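Local coordinates for protein cysteine protease (Xylella fastidiosa, PDB 3OIS) that probably hydrolyses peptide bonds as a papain-family cysteine peptidase and binds uridine-5'-diphosphate, at residues D128-L133 with Y179-Y184; A82-I87 with P102-I107; F204-S209 with D281-I286; G76-N81 with G235-L240. All blocks are in the same frame, centred on the assembly; numbering follows the deposited sequence.

The four contacts illustrate how a papain-like fold is built around one central helix. Helix 78-93 carries interactions 2 and 4, whose centres lie about 11 Å apart. Its Leu83 and Ile87 also pack on Ile130, Leu133 and Ile181 of interaction 1, and its Ala82 and Ile87 reach Val205 and Ile286 of interaction 3. Interactions 3 and 4 share the antiparallel sheet, because strand 204-211 lies between strands 233-245 and 280-287. Interaction 1 supplies part of the uridine-5'-diphosphate site, and Tyr184 there touches Trp284 of interaction 3. This site is separate from the probable catalytic cleft at Cys78 and His237: the centres of interactions 1 and 4 are about 16 Å apart.

Interaction 1 of 4, residues D128-L133 with Y179-Y184; sequences DGIKVL and YKITEY. With UDP (uridine-5'-diphosphate), chain E.
Tyr184 is held between protein and nucleotide: Ile130 CG2, from helix 126-135, lies over one face of its ring, and the uracil of uridine-5'-diphosphate covers the opposite face, with UDP N3 3.3 Å above the plane over the ring centre. Tyr184 CG sits between its backbone N and carbonyl carbon (chi1 53°), which places the ring between the two. The backbone of the same tyrosine reads the base edge. Tyr184 N donates to UDP O4 (3.0 Å), and UDP N3 donates to Tyr184 O at 2.8 Å in an almost straight bond of 176°. At the other end of the nucleotide Lys131 NZ reaches the beta phosphate oxygen O2B of UDP (2.7 Å). A water in the plane of the tyrosine ring accepts from Lys131 NZ, donates to UDP O1A and is hydrogen-bonded to Tyr184 OH at 2.7 Å. The site thus lies where a helix packs on strand 183-186 of the papain-like sheet, entered through a classic beta bulge, Thr182 and Glu183 both facing Lys287. Next to the pocket, Ile181 N donates to Leu133 O (2.9 Å). Ile130 CG2, besides covering the tyrosine, meets Ile181 CD1 at 3.9 Å. Asp41, Asp44, Phe45 and Lys135 also hydrogen-bond the nucleotide.

Interaction 2 of 4, residues A82-I87 with P102-I107; sequences ALAAAI and PSRLFI
Arg104 lays its aliphatic stem on helix 78-93, Arg104 CG touching Ala84 CB at 3.6 Å, and sends its flat guanidinium group on to a cation-pi contact with the ring of Tyr146. Arg104 NH2 also forms a salt bridge with Glu141. The other flat group of this segment, the Phe106 ring, turns from the contact into an edge-to-face pairing with Tyr173. A third ring, the puckered one of Pro102, does much of the touching. Its leading corner, Pro102 CG, comes to 3.2 Å from Ala84 O, and Pro102 CG also lies 3.7 Å from Ile87 CG2. The isoleucine crosses the proline ring obliquely: CG2 is anti to the backbone N, with CG1 at a chi1 of -73°, and this places the CG2 branch against Pro102 CG, while the end of the side chain leads away. Further along, Ile107 CD1 approaches Ala84 N at 4.2 Å. Helix 104-114 starts right here, with Ser103 as its N-cap: Phe106 N donates to Ser103 OG (3.1 Å, 154°). Chemically, then, the junction between the two helices is largely apolar, with the proline CG resting on the Ala84 carbonyl oxygen, and depends on shape. The small methyl of Ala84 lets the proline backbone come close, with Ala84 CA and Pro102 CA 5.3 Å apart, while the polar end of Arg104 is carried past the apolar patch to partners of its own.

Interaction 3 of 4, residues F204-S209 with D281-I286; sequences FVFGFS and DDFWVI
Val205 and Trp284 exchange two backbone hydrogen bonds, Val205 N to Trp284 O and Trp284 N to Val205 O, each 2.9 Å. Gly207 and Asp281 do the same, Gly207 N to Asp281 O and Asp281 N to Gly207 O, each 3.0 Å, and these two antiparallel pairs join strands 204-211 and 280-287. Between them Phe206 faces two residues, Asp282 and Phe283, a beta bulge in which Asp282 takes up a left-handed backbone conformation. The bulged Asp282 O is approached by Phe206 CA at 3.3 Å in a CA-H...O contact. Aromatic interactions follow on one face of the sheet. The rings of Phe206 and Phe283 are nearly parallel, planes at 11° and centroids 5.1 Å apart, yet slid so far that they barely overlap; Phe206 CG lies between its backbone N and carbonyl carbon (chi1 72°), which sets its ring alongside that of Phe283. Phe204 meets the rim of Phe283 with CE1, 3.7 Å from Phe283 CD1, the planes inclined at 61°. On the opposite face Val205 CG2 packs on Trp284 CB at 3.8 Å. The buried carboxylate of Asp282 is satisfied by a salt bridge from OD1 to Arg186 and by bonds of OD2 to Tyr35 OH and Asp38 N. Strand 233-245 flanks 204-211 on its far side, helix 191-199 covers the Phe204 and Phe283 face, and helix 126-135 packs against Val205 and Trp284.

Interaction 4 of 4, residues G76-N81 with G235-L240; sequences GSCTAN and GGHAVL
Cys78 and His237 face one another across the cleft of the fold, Cys78 at the first turn of helix 78-93 and His237 on strand 233-245. These positions are consistent with the catalytic cysteine and histidine of papain-family peptidases. The cysteine sulfur lies between its own backbone N and carbonyl carbon (chi1 59°), a rotamer that swings it over the strand: Cys78 SG is 3.4 Å from Ala238 N and 4.0 Å from Ala238 CB. In His237, CG anti to the backbone N (chi1 -160°) brings the ring nearer to Cys78, and its centroid comes to 4.7 Å from Cys78 SG, which approaches obliquely. Thr79 splits its branches. The methyl CG2 rests 4.1 Å from Ala238 CB, while OG1 is hydrogen-bonded to Glu111. Ala238 CB is thus touched by both the sulfur and the threonine methyl. The imidazole is stacked on the ring of Trp257 and touches Asn255. Tyr33 and Tyr35, from the N-terminal arm, bond to the backbones of Cys78 and Gly236, consistent with that arm lying in the cleft. Strand 204-211 pairs with strand 233-245, and Ile126 of helix 126-135 packs on both Thr79 and Ala238.

Interaction 1 of 4, residues D128-L133 with Y179-Y184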
# COMPACT_ATOMS: atom_id res chain seq x y z
N ASP A 128 -9.75 -1.95 4.89
CA ASP A 128 -10.08 -1.09 6.01
C ASP A 128 -9.42 0.32 5.87
O ASP A 128 -10.03 1.32 6.18
CB ASP A 128 -9.58 -1.73 7.33
CG ASP A 128 -10.45 -2.91 7.72
OD1 ASP A 128 -11.60 -3.01 7.18
OD2 ASP A 128 -9.99 -3.72 8.56
N GLY A 129 -8.21 0.36 5.29
CA GLY A 129 -7.62 1.67 4.92
C GLY A 129 -8.55 2.35 3.92
O GLY A 129 -8.72 3.55 4.00
N ILE A 130 -9.07 1.60 2.95
CA ILE A 130 -10.01 2.16 1.98
C ILE A 130 -11.31 2.64 2.61
O ILE A 130 -11.79 3.71 2.32
CB ILE A 130 -10.21 1.16 0.86
CG1 ILE A 130 -8.93 1.09 0.05
CG2 ILE A 130 -11.35 1.60 -0.13
CD1 ILE A 130 -9.01 -0.10 -0.99
N LYS A 131 -11.85 1.87 3.55
CA LYS A 131 -12.99 2.33 4.31
C LYS A 131 -12.74 3.69 5.03
O LYS A 131 -13.63 4.55 5.01
CB LYS A 131 -13.39 1.30 5.33
CG LYS A 131 -14.84 1.54 5.85
CD LYS A 131 -15.90 0.81 5.05
CE LYS A 131 -17.24 1.07 5.61
NZ LYS A 131 -18.17 0.53 4.62
N VAL A 132 -11.59 3.84 5.69
CA VAL A 132 -11.18 5.10 6.29
C VAL A 132 -11.20 6.21 5.23
O VAL A 132 -11.85 7.22 5.43
CB VAL A 132 -9.76 5.05 6.90
CG1 VAL A 132 -9.33 6.40 7.41
CG2 VAL A 132 -9.71 3.99 8.03
N LEU A 133 -10.56 5.98 4.08
CA LEU A 133 -10.62 7.01 3.03
C LEU A 133 -12.01 7.38 2.55
O LEU A 133 -12.20 8.54 2.15
CB LEU A 133 -9.73 6.62 1.86
CG LEU A 133 -8.26 6.54 2.22
CD1 LEU A 133 -7.40 5.95 0.99
CD2 LEU A 133 -7.69 7.86 2.69
N TYR A 179 -11.19 15.38 1.86
CA TYR A 179 -10.41 14.56 0.98
C TYR A 179 -10.93 13.09 0.84
O TYR A 179 -10.22 12.24 0.42
CB TYR A 179 -8.95 14.58 1.47
CG TYR A 179 -8.49 16.02 1.59
CD1 TYR A 179 -8.28 16.79 0.44
CD2 TYR A 179 -8.26 16.59 2.83
CE1 TYR A 179 -7.87 18.14 0.52
CE2 TYR A 179 -7.80 17.95 2.96
CZ TYR A 179 -7.64 18.71 1.76
OH TYR A 179 -7.27 20.04 1.81
N LYS A 180 -12.18 12.82 1.19
CA LYS A 180 -12.77 11.46 1.04
C LYS A 180 -12.71 11.01 -0.35
O LYS A 180 -12.97 11.79 -1.31
CB LYS A 180 -14.23 11.47 1.44
CG LYS A 180 -14.43 11.96 2.89
CD LYS A 180 -15.76 11.55 3.38
CE LYS A 180 -16.90 12.49 3.03
NZ LYS A 180 -17.91 12.59 4.22
N ILE A 181 -12.49 9.71 -0.53
CA ILE A 181 -12.72 9.09 -1.82
C ILE A 181 -14.23 8.90 -2.08
O ILE A 181 -15.04 9.01 -1.14
CB ILE A 181 -11.90 7.71 -2.03
CG1 ILE A 181 -12.41 6.58 -1.12
CG2 ILE A 181 -10.37 7.96 -1.91
CD1 ILE A 181 -11.80 5.22 -1.45
N THR A 182 -14.60 8.67 -3.34
CA THR A 182 -16.03 8.36 -3.63
C THR A 182 -16.36 6.89 -4.00
O THR A 182 -17.51 6.44 -3.86
CB THR A 182 -16.66 9.35 -4.65
OG1 THR A 182 -15.99 9.17 -5.89
CG2 THR A 182 -16.46 10.80 -4.15
N GLU A 183 -15.37 6.19 -4.51
CA GLU A 183 -15.58 4.82 -4.90
C GLU A 183 -14.26 4.04 -4.86
O GLU A 183 -13.15 4.62 -4.90
CB GLU A 183 -16.18 4.88 -6.32
CG GLU A 183 -16.33 3.63 -7.10
CD GLU A 183 -16.46 3.97 -8.60
OE1 GLU A 183 -16.20 3.09 -9.42
OE2 GLU A 183 -16.74 5.15 -8.95
N TYR A 184 -14.41 2.72 -4.73
CA TYR A 184 -13.27 1.78 -4.79
C TYR A 184 -13.72 0.46 -5.34
O TYR A 184 -14.89 0.04 -5.14
CB TYR A 184 -12.60 1.57 -3.42
CG TYR A 184 -13.58 1.17 -2.30
CD1 TYR A 184 -14.35 2.11 -1.66
CD2 TYR A 184 -13.66 -0.16 -1.85
CE1 TYR A 184 -15.24 1.77 -0.57
CE2 TYR A 184 -14.50 -0.50 -0.80
CZ TYR A 184 -15.26 0.44 -0.17
OH TYR A 184 -16.09 0.06 0.83
N1 UDP E . -18.28 -1.08 -1.63
C2 UDP E . -17.30 -1.15 -2.59
N3 UDP E . -16.92 0.03 -3.22
C4 UDP E . -17.49 1.22 -2.90
C5 UDP E . -18.52 1.30 -1.96
C6 UDP E . -18.82 0.12 -1.25
O2 UDP E . -16.75 -2.16 -2.88
O4 UDP E . -17.13 2.22 -3.61
C1' UDP E . -18.74 -2.40 -1.07
C2' UDP E . -17.76 -3.03 -0.11
O2' UDP E . -18.00 -4.43 -0.22
C3' UDP E . -18.33 -2.52 1.16
C4' UDP E . -19.85 -2.65 0.92
O4' UDP E . -20.03 -2.26 -0.46
O3' UDP E . -17.93 -3.43 2.19
C5' UDP E . -20.63 -1.79 1.91
O5' UDP E . -20.26 -0.44 1.66
PA UDP E . -21.04 0.78 2.15
O1A UDP E . -20.27 2.04 2.12
O2A UDP E . -22.39 0.84 1.51
O3A UDP E . -21.24 0.31 3.70
PB UDP E . -21.71 1.05 5.06
O1B UDP E . -22.78 0.23 5.63
O2B UDP E . -20.50 1.12 5.83
O3B UDP E . -22.21 2.44 4.83
O HOH W 1 -17.53 1.90 2.12

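Interaction 2 of 4, residues A82-I87 with P102-I107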
# COMPACT_ATOMS: atom_id res chain seq x y z
N ALA A 82 0.91 2.84 1.09
CA ALA A 82 0.46 2.57 -0.25
C ALA A 82 -0.77 3.44 -0.56
O ALA A 82 -0.84 4.04 -1.63
CB ALA A 82 0.10 1.07 -0.43
N LEU A 83 -1.74 3.51 0.37
CA LEU A 83 -2.94 4.26 0.12
C LEU A 83 -2.71 5.78 0.14
O LEU A 83 -3.37 6.51 -0.66
CB LEU A 83 -4.01 3.88 1.15
CG LEU A 83 -4.63 2.50 0.85
CD1 LEU A 83 -5.54 2.03 2.13
CD2 LEU A 83 -5.50 2.48 -0.48
N ALA A 84 -1.82 6.27 1.00
CA ALA A 84 -1.42 7.72 1.00
C ALA A 84 -0.95 8.09 -0.39
O ALA A 84 -1.36 9.16 -0.91
CB ALA A 84 -0.33 8.00 2.00
N ALA A 85 -0.14 7.22 -0.99
CA ALA A 85 0.42 7.49 -2.34
C ALA A 85 -0.69 7.44 -3.41
O ALA A 85 -0.69 8.24 -4.38
CB ALA A 85 1.64 6.53 -2.66
N ALA A 86 -1.64 6.49 -3.34
CA ALA A 86 -2.73 6.44 -4.30
C ALA A 86 -3.48 7.77 -4.25
O ALA A 86 -3.83 8.30 -5.33
CB ALA A 86 -3.68 5.25 -3.97
N ILE A 87 -3.76 8.28 -3.02
CA ILE A 87 -4.46 9.59 -2.80
C ILE A 87 -3.61 10.73 -3.38
O ILE A 87 -4.15 11.57 -4.09
CB ILE A 87 -4.67 9.87 -1.33
CG1 ILE A 87 -5.77 8.95 -0.81
CG2 ILE A 87 -5.17 11.32 -1.16
CD1 ILE A 87 -7.20 9.23 -1.41
N PRO A 102 -0.48 12.88 2.16
CA PRO A 102 -1.59 12.57 3.09
C PRO A 102 -1.06 11.96 4.39
O PRO A 102 -0.02 11.25 4.38
CB PRO A 102 -2.43 11.52 2.33
CG PRO A 102 -2.08 11.74 0.87
CD PRO A 102 -0.64 12.17 0.86
N SER A 103 -1.70 12.30 5.51
CA SER A 103 -1.32 11.74 6.83
C SER A 103 -1.44 10.21 6.96
O SER A 103 -2.54 9.67 7.14
CB SER A 103 -2.13 12.37 7.97
OG SER A 103 -1.69 11.76 9.16
N ARG A 104 -0.29 9.54 6.92
CA ARG A 104 -0.24 8.06 6.99
C ARG A 104 -0.68 7.57 8.35
O ARG A 104 -1.39 6.56 8.45
CB ARG A 104 1.17 7.60 6.69
CG ARG A 104 1.46 7.75 5.12
CD ARG A 104 2.97 7.61 4.86
NE ARG A 104 3.80 8.68 5.45
CZ ARG A 104 5.09 8.60 5.80
NH1 ARG A 104 5.79 7.46 5.70
NH2 ARG A 104 5.69 9.73 6.31
N LEU A 105 -0.31 8.30 9.42
CA LEU A 105 -0.73 7.82 10.75
C LEU A 105 -2.22 8.05 10.96
O LEU A 105 -2.84 7.30 11.65
CB LEU A 105 -0.01 8.55 11.88
CG LEU A 105 1.46 8.15 12.04
CD1 LEU A 105 1.98 8.82 13.34
CD2 LEU A 105 1.59 6.60 12.17
N PHE A 106 -2.79 9.12 10.32
CA PHE A 106 -4.25 9.27 10.39
C PHE A 106 -4.94 7.99 9.77
O PHE A 106 -5.95 7.45 10.31
CB PHE A 106 -4.73 10.49 9.59
CG PHE A 106 -6.21 10.73 9.66
CD1 PHE A 106 -6.74 11.51 10.70
CD2 PHE A 106 -7.09 10.17 8.70
CE1 PHE A 106 -8.08 11.72 10.76
CE2 PHE A 106 -8.47 10.37 8.78
CZ PHE A 106 -8.95 11.17 9.86
N ILE A 107 -4.47 7.55 8.63
CA ILE A 107 -5.04 6.34 8.05
C ILE A 107 -4.83 5.17 8.99
O ILE A 107 -5.78 4.45 9.25
CB ILE A 107 -4.54 6.06 6.64
CG1 ILE A 107 -4.92 7.21 5.66
CG2 ILE A 107 -5.03 4.68 6.04
CD1 ILE A 107 -4.08 7.13 4.45

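Interaction 3 of 4, residues F204-S209 with D281-I286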
# COMPACT_ATOMS: atom_id res chain seq x y z
N PHE A 204 -2.67 0.90 -8.81
CA PHE A 204 -3.50 0.11 -7.86
C PHE A 204 -2.63 -0.30 -6.69
O PHE A 204 -1.39 -0.31 -6.79
CB PHE A 204 -4.07 -1.13 -8.62
CG PHE A 204 -3.05 -2.01 -9.23
CD1 PHE A 204 -2.41 -3.02 -8.50
CD2 PHE A 204 -2.80 -1.95 -10.61
CE1 PHE A 204 -1.43 -3.82 -9.08
CE2 PHE A 204 -1.84 -2.84 -11.22
CZ PHE A 204 -1.20 -3.79 -10.44
N VAL A 205 -3.29 -0.55 -5.56
CA VAL A 205 -2.59 -1.06 -4.38
C VAL A 205 -2.88 -2.52 -4.29
O VAL A 205 -3.93 -2.97 -4.75
CB VAL A 205 -3.04 -0.41 -3.06
CG1 VAL A 205 -2.57 1.04 -3.00
CG2 VAL A 205 -4.54 -0.60 -2.84
N PHE A 206 -1.89 -3.26 -3.77
CA PHE A 206 -2.10 -4.68 -3.51
C PHE A 206 -1.18 -5.16 -2.45
O PHE A 206 -0.29 -4.43 -2.01
CB PHE A 206 -1.91 -5.50 -4.78
CG PHE A 206 -0.48 -5.61 -5.23
CD1 PHE A 206 0.14 -4.50 -5.88
CD2 PHE A 206 0.24 -6.75 -4.99
CE1 PHE A 206 1.51 -4.63 -6.32
CE2 PHE A 206 1.60 -6.92 -5.37
CZ PHE A 206 2.24 -5.86 -6.08
N GLY A 207 -1.45 -6.38 -1.98
CA GLY A 207 -0.76 -6.98 -0.85
C GLY A 207 0.05 -8.17 -1.37
O GLY A 207 -0.32 -8.84 -2.36
N PHE A 208 1.17 -8.49 -0.77
CA PHE A 208 1.83 -9.68 -1.19
C PHE A 208 2.67 -10.31 -0.05
O PHE A 208 3.05 -9.62 0.94
CB PHE A 208 2.72 -9.42 -2.44
CG PHE A 208 3.87 -8.45 -2.24
CD1 PHE A 208 3.67 -7.03 -2.26
CD2 PHE A 208 5.18 -8.94 -2.10
CE1 PHE A 208 4.80 -6.16 -2.18
CE2 PHE A 208 6.30 -8.06 -2.03
CZ PHE A 208 6.10 -6.68 -2.02
N SER A 209 3.00 -11.58 -0.21
CA SER A 209 3.91 -12.21 0.77
C SER A 209 5.32 -11.91 0.40
O SER A 209 5.70 -12.07 -0.78
CB SER A 209 3.69 -13.72 0.79
OG SER A 209 2.39 -13.97 1.34
N ASP A 281 -2.41 -10.62 -3.52
CA ASP A 281 -3.84 -10.62 -3.49
C ASP A 281 -4.30 -9.18 -3.21
O ASP A 281 -3.48 -8.29 -3.02
CB ASP A 281 -4.27 -11.58 -2.39
CG ASP A 281 -5.74 -11.92 -2.40
OD1 ASP A 281 -6.10 -12.62 -1.39
OD2 ASP A 281 -6.50 -11.63 -3.34
N ASP A 282 -5.61 -8.93 -3.17
CA ASP A 282 -6.20 -7.69 -2.66
C ASP A 282 -5.74 -6.47 -3.47
O ASP A 282 -5.23 -5.49 -2.92
CB ASP A 282 -6.02 -7.52 -1.11
CG ASP A 282 -6.67 -8.69 -0.35
OD1 ASP A 282 -7.77 -9.14 -0.80
OD2 ASP A 282 -5.99 -9.28 0.55
N PHE A 283 -6.00 -6.59 -4.75
CA PHE A 283 -5.71 -5.52 -5.73
C PHE A 283 -6.90 -4.56 -5.74
O PHE A 283 -8.00 -4.99 -6.03
CB PHE A 283 -5.63 -6.15 -7.12
CG PHE A 283 -4.48 -7.14 -7.27
CD1 PHE A 283 -3.22 -6.70 -7.63
CD2 PHE A 283 -4.64 -8.47 -6.89
CE1 PHE A 283 -2.16 -7.52 -7.70
CE2 PHE A 283 -3.52 -9.38 -6.94
CZ PHE A 283 -2.28 -8.92 -7.40
N TRP A 284 -6.69 -3.29 -5.42
CA TRP A 284 -7.79 -2.27 -5.29
C TRP A 284 -7.39 -0.98 -5.99
O TRP A 284 -6.18 -0.57 -5.95
CB TRP A 284 -7.95 -1.83 -3.87
CG TRP A 284 -8.66 -2.87 -3.00
CD1 TRP A 284 -8.06 -3.68 -2.10
CD2 TRP A 284 -10.09 -3.05 -2.87
NE1 TRP A 284 -9.06 -4.41 -1.39
CE2 TRP A 284 -10.29 -4.02 -1.85
CE3 TRP A 284 -11.22 -2.45 -3.46
CZ2 TRP A 284 -11.58 -4.43 -1.46
CZ3 TRP A 284 -12.52 -2.90 -3.12
CH2 TRP A 284 -12.67 -3.87 -2.13
N VAL A 285 -8.42 -0.36 -6.56
CA VAL A 285 -8.33 1.00 -7.21
C VAL A 285 -9.25 1.92 -6.46
O VAL A 285 -10.39 1.53 -6.12
CB VAL A 285 -8.82 0.95 -8.66
CG1 VAL A 285 -8.58 2.33 -9.36
CG2 VAL A 285 -8.15 -0.13 -9.38
N ILE A 286 -8.81 3.16 -6.21
CA ILE A 286 -9.66 4.10 -5.61
C ILE A 286 -9.93 5.26 -6.61
O ILE A 286 -9.15 5.50 -7.53
CB ILE A 286 -9.02 4.59 -4.31
CG1 ILE A 286 -7.66 5.35 -4.56
CG2 ILE A 286 -8.86 3.33 -3.31
CD1 ILE A 286 -7.29 6.17 -3.35

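Interaction 4 of 4, residues G76-N81 with G235-L240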
# COMPACT_ATOMS: atom_id res chain seq x y z
N GLY A 76 4.07 -0.96 11.23
CA GLY A 76 3.37 -1.84 10.25
C GLY A 76 2.34 -1.10 9.42
O GLY A 76 1.16 -1.52 9.29
N SER A 77 2.80 0.06 8.88
CA SER A 77 1.90 0.99 8.28
C SER A 77 1.88 0.89 6.76
O SER A 77 1.48 1.86 6.09
CB SER A 77 2.25 2.41 8.79
OG SER A 77 3.57 2.72 8.35
N CYS A 78 2.32 -0.24 6.21
CA CYS A 78 2.47 -0.31 4.72
C CYS A 78 1.14 -0.01 4.00
O CYS A 78 1.16 0.68 2.94
CB CYS A 78 3.00 -1.67 4.18
SG CYS A 78 1.89 -3.05 4.66
N THR A 79 -0.01 -0.53 4.51
CA THR A 79 -1.26 -0.26 3.84
C THR A 79 -1.49 1.25 3.81
O THR A 79 -1.96 1.75 2.78
CB THR A 79 -2.47 -1.00 4.42
OG1 THR A 79 -2.72 -0.49 5.75
CG2 THR A 79 -2.17 -2.49 4.47
N ALA A 80 -1.19 2.02 4.88
CA ALA A 80 -1.43 3.46 4.88
C ALA A 80 -0.47 4.18 3.96
O ALA A 80 -0.80 5.29 3.41
CB ALA A 80 -1.22 3.96 6.25
N ASN A 81 0.74 3.63 3.84
CA ASN A 81 1.75 4.22 2.92
C ASN A 81 1.39 4.04 1.45
O ASN A 81 1.45 5.03 0.65
CB ASN A 81 3.15 3.66 3.18
CG ASN A 81 3.79 4.27 4.40
OD1 ASN A 81 3.35 4.02 5.58
ND2 ASN A 81 4.81 5.05 4.18
N GLY A 235 6.79 -12.03 5.88
CA GLY A 235 5.69 -11.12 6.30
C GLY A 235 4.82 -10.76 5.10
O GLY A 235 5.06 -11.26 4.03
N GLY A 236 3.79 -9.96 5.37
CA GLY A 236 2.82 -9.47 4.42
C GLY A 236 3.04 -7.98 4.20
O GLY A 236 3.04 -7.24 5.17
N HIS A 237 3.21 -7.59 2.93
CA HIS A 237 3.49 -6.19 2.60
C HIS A 237 2.44 -5.67 1.64
O HIS A 237 1.76 -6.50 1.02
CB HIS A 237 4.91 -6.01 2.02
CG HIS A 237 5.40 -4.61 2.12
ND1 HIS A 237 6.24 -4.00 1.20
CD2 HIS A 237 5.20 -3.71 3.09
CE1 HIS A 237 6.51 -2.78 1.60
NE2 HIS A 237 5.88 -2.57 2.74
N ALA A 238 2.32 -4.35 1.50
CA ALA A 238 1.36 -3.77 0.52
C ALA A 238 2.03 -2.55 -0.06
O ALA A 238 2.74 -1.83 0.67
CB ALA A 238 0.05 -3.40 1.17
N VAL A 239 1.83 -2.40 -1.39
CA VAL A 239 2.52 -1.28 -2.10
C VAL A 239 1.59 -0.74 -3.15
O VAL A 239 0.51 -1.27 -3.42
CB VAL A 239 3.80 -1.84 -2.81
CG1 VAL A 239 4.80 -2.34 -1.77
CG2 VAL A 239 3.43 -2.99 -3.74
N LEU A 240 1.98 0.39 -3.74
CA LEU A 240 1.30 0.95 -4.92
C LEU A 240 2.05 0.47 -6.19
O LEU A 240 3.29 0.62 -6.29
CB LEU A 240 1.33 2.50 -4.84
CG LEU A 240 0.53 3.19 -5.99
CD1 LEU A 240 -0.99 3.14 -5.61
CD2 LEU A 240 1.03 4.66 -6.13